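Local atomic coordinates of ferredoxin-like protein (PDB entry 7KOE), a protein that probably relays electrons through two four-iron, four-sulfur clusters to or from a flavin within an electron-bifurcating type of electron transfer flavoprotein complex. Residues 16-21 and 80-85. Numbering follows the deposited sequence.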
loop_
_atom_site.group_PDB
_atom_site.type_symbol
_atom_site.label_atom_id
_atom_site.label_comp_id
_atom_site.label_asym_id
_atom_site.label_seq_id
_atom_site.Cartn_x
_atom_site.Cartn_y
_atom_site.Cartn_z
ATOM N N GLU D 16 16.273 -1.368 43.264
ATOM C CA GLU D 16 17.457 -0.557 43.532
ATOM C C GLU D 16 18.102 -0.900 44.865
ATOM O O GLU D 16 19.307 -0.695 45.037
ATOM C CB GLU D 16 17.102 0.923 43.499
ATOM C CG GLU D 16 16.565 1.396 42.176
ATOM C CD GLU D 16 15.069 1.548 42.201
ATOM O OE1 GLU D 16 14.430 0.979 43.107
ATOM O OE2 GLU D 16 14.530 2.241 41.319
ATOM N N GLU D 17 17.328 -1.415 45.815
ATOM C CA GLU D 17 17.896 -1.781 47.101
ATOM C C GLU D 17 18.596 -3.130 47.063
ATOM O O GLU D 17 19.304 -3.471 48.015
ATOM C CB GLU D 17 16.808 -1.792 48.179
ATOM C CG GLU D 17 15.700 -2.818 47.964
ATOM C CD GLU D 17 14.539 -2.293 47.138
ATOM O OE1 GLU D 17 14.771 -1.733 46.044
ATOM O OE2 GLU D 17 13.384 -2.450 47.583
ATOM N N ASN D 18 18.414 -3.900 45.995
ATOM C CA ASN D 18 19.041 -5.210 45.842
ATOM C C ASN D 18 19.773 -5.252 44.511
ATOM O O ASN D 18 19.207 -5.671 43.494
ATOM C CB ASN D 18 18.005 -6.328 45.919
ATOM C CG ASN D 18 17.209 -6.292 47.194
ATOM O OD1 ASN D 18 16.011 -6.031 47.179
ATOM N ND2 ASN D 18 17.869 -6.559 48.313
ATOM N N PRO D 19 21.035 -4.823 44.477
ATOM C CA PRO D 19 21.833 -4.974 43.253
ATOM C C PRO D 19 22.188 -6.435 43.035
ATOM O O PRO D 19 22.820 -7.066 43.882
ATOM C CB PRO D 19 23.076 -4.123 43.531
ATOM C CG PRO D 19 22.712 -3.269 44.680
ATOM C CD PRO D 19 21.765 -4.066 45.498
ATOM N N HIS D 20 21.761 -6.975 41.900
ATOM C CA HIS D 20 22.013 -8.368 41.572
ATOM C C HIS D 20 23.357 -8.579 40.898
ATOM O O HIS D 20 23.731 -9.727 40.652
ATOM C CB HIS D 20 20.897 -8.903 40.682
ATOM C CG HIS D 20 20.780 -8.191 39.374
ATOM N ND1 HIS D 20 20.231 -6.935 39.255
ATOM C CD2 HIS D 20 21.141 -8.563 38.126
ATOM C CE1 HIS D 20 20.263 -6.561 37.991
ATOM N NE2 HIS D 20 20.809 -7.532 37.285
ATOM N N LEU D 21 24.088 -7.514 40.598
ATOM C CA LEU D 21 25.427 -7.599 40.028
ATOM C C LEU D 21 26.389 -6.981 41.027
ATOM O O LEU D 21 26.524 -5.758 41.093
ATOM C CB LEU D 21 25.518 -6.875 38.697
ATOM C CG LEU D 21 24.406 -7.121 37.702
ATOM C CD1 LEU D 21 24.465 -6.057 36.665
ATOM C CD2 LEU D 21 24.596 -8.454 37.087
ATOM N N TYR D 80 20.269 -13.418 39.029
ATOM C CA TYR D 80 19.104 -12.806 38.452
ATOM C C TYR D 80 18.522 -11.844 39.475
ATOM O O TYR D 80 18.723 -12.015 40.678
ATOM C CB TYR D 80 18.072 -13.862 38.079
ATOM C CG TYR D 80 18.329 -14.541 36.765
ATOM C CD1 TYR D 80 18.363 -13.818 35.587
ATOM C CD2 TYR D 80 18.526 -15.909 36.701
ATOM C CE1 TYR D 80 18.588 -14.439 34.383
ATOM C CE2 TYR D 80 18.757 -16.536 35.503
ATOM C CZ TYR D 80 18.788 -15.797 34.350
ATOM O OH TYR D 80 19.016 -16.427 33.154
ATOM N N PRO D 81 17.795 -10.823 39.029
ATOM C CA PRO D 81 16.965 -10.064 39.963
ATOM C C PRO D 81 15.869 -10.949 40.526
ATOM O O PRO D 81 15.591 -12.037 40.022
ATOM C CB PRO D 81 16.392 -8.942 39.099
ATOM C CG PRO D 81 17.300 -8.841 37.964
ATOM C CD PRO D 81 17.801 -10.207 37.697
ATOM N N ARG D 82 15.206 -10.451 41.565
ATOM C CA ARG D 82 14.135 -11.203 42.196
ATOM C C ARG D 82 12.951 -11.363 41.246
ATOM O O ARG D 82 12.927 -10.825 40.136
ATOM C CB ARG D 82 13.674 -10.514 43.476
ATOM C CG ARG D 82 14.787 -10.117 44.407
ATOM C CD ARG D 82 14.225 -9.564 45.694
ATOM N NE ARG D 82 13.665 -8.232 45.514
ATOM C CZ ARG D 82 12.857 -7.641 46.384
ATOM N NH1 ARG D 82 12.511 -8.266 47.497
ATOM N NH2 ARG D 82 12.396 -6.426 46.140
ATOM N N GLY D 83 11.973 -12.149 41.679
ATOM C CA GLY D 83 10.765 -12.289 40.890
ATOM C C GLY D 83 10.040 -10.962 40.783
ATOM O O GLY D 83 10.033 -10.166 41.723
ATOM N N ASN D 84 9.482 -10.713 39.593
ATOM C CA ASN D 84 8.840 -9.453 39.205
ATOM C C ASN D 84 9.815 -8.283 39.234
ATOM O O ASN D 84 9.440 -7.165 39.560
ATOM C CB ASN D 84 7.609 -9.145 40.066
ATOM C CG ASN D 84 6.504 -8.507 39.290
ATOM O OD1 ASN D 84 6.690 -8.100 38.151
ATOM N ND2 ASN D 84 5.337 -8.401 39.904
ATOM N N TYR D 85 11.074 -8.524 38.879
ATOM C CA TYR D 85 12.044 -7.438 38.839
ATOM C C TYR D 85 12.999 -7.651 37.676
ATOM O O TYR D 85 13.107 -8.749 37.130
ATOM C CB TYR D 85 12.819 -7.318 40.153
ATOM C CG TYR D 85 12.037 -6.641 41.250
ATOM C CD1 TYR D 85 11.889 -5.266 41.273
ATOM C CD2 TYR D 85 11.434 -7.377 42.252
ATOM C CE1 TYR D 85 11.169 -4.646 42.263
ATOM C CE2 TYR D 85 10.709 -6.768 43.245
ATOM C CZ TYR D 85 10.582 -5.401 43.245
ATOM O OH TYR D 85 9.864 -4.783 44.238
#
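P81 lies on the imidazole of H20 in a CH-pi contact that joins two connecting loops of this two-[4Fe-4S] bacterial-type ferredoxin fold, one leading into strand 21-22 and the other leaving its antiparallel partner, strand 77-78. The evidence is the position of P81 CG, 3.6 Å from the centroid of the H20 ring and only 3° off its normal, which puts the carbon over the middle of the face. P81 CD extends the overlap toward one side of the ring, 3.7 Å from H20 CD2. L21 CG rests against the opposite face, displaced toward the rim, so aliphatic carbons flank the ring on both sides. With chi1 at 62°, CG of H20 sits between its own backbone N and carbonyl carbon, which turns the ring toward P81. H20 CB adds a looser contact, 3.8 Å from Y80 O.

Farther along, the side-chain amide of N18 packs over one face of the R82 guanidinium, the two flat groups being inclined by 53°. E17 OE2 stays 4.3 Å from R82 NH2, too far for a salt bridge and off the plane in which the N-H groups lie, so any attraction is electrostatic at most. The stronger partner of R82 is D15, which forms a salt bridge with NE, while Y204 of a neighbouring electron transfer flavoprotein subunit makes a cation-pi contact with the same arginine.

Both loops border redox centres: L21 touches an iron-sulfur cluster, and Y80 touches a bound FAD. Beyond R82 the chain reverses in a type II beta turn, closed by a weak 3.2 Å hydrogen bond from Y85 N to R82 O.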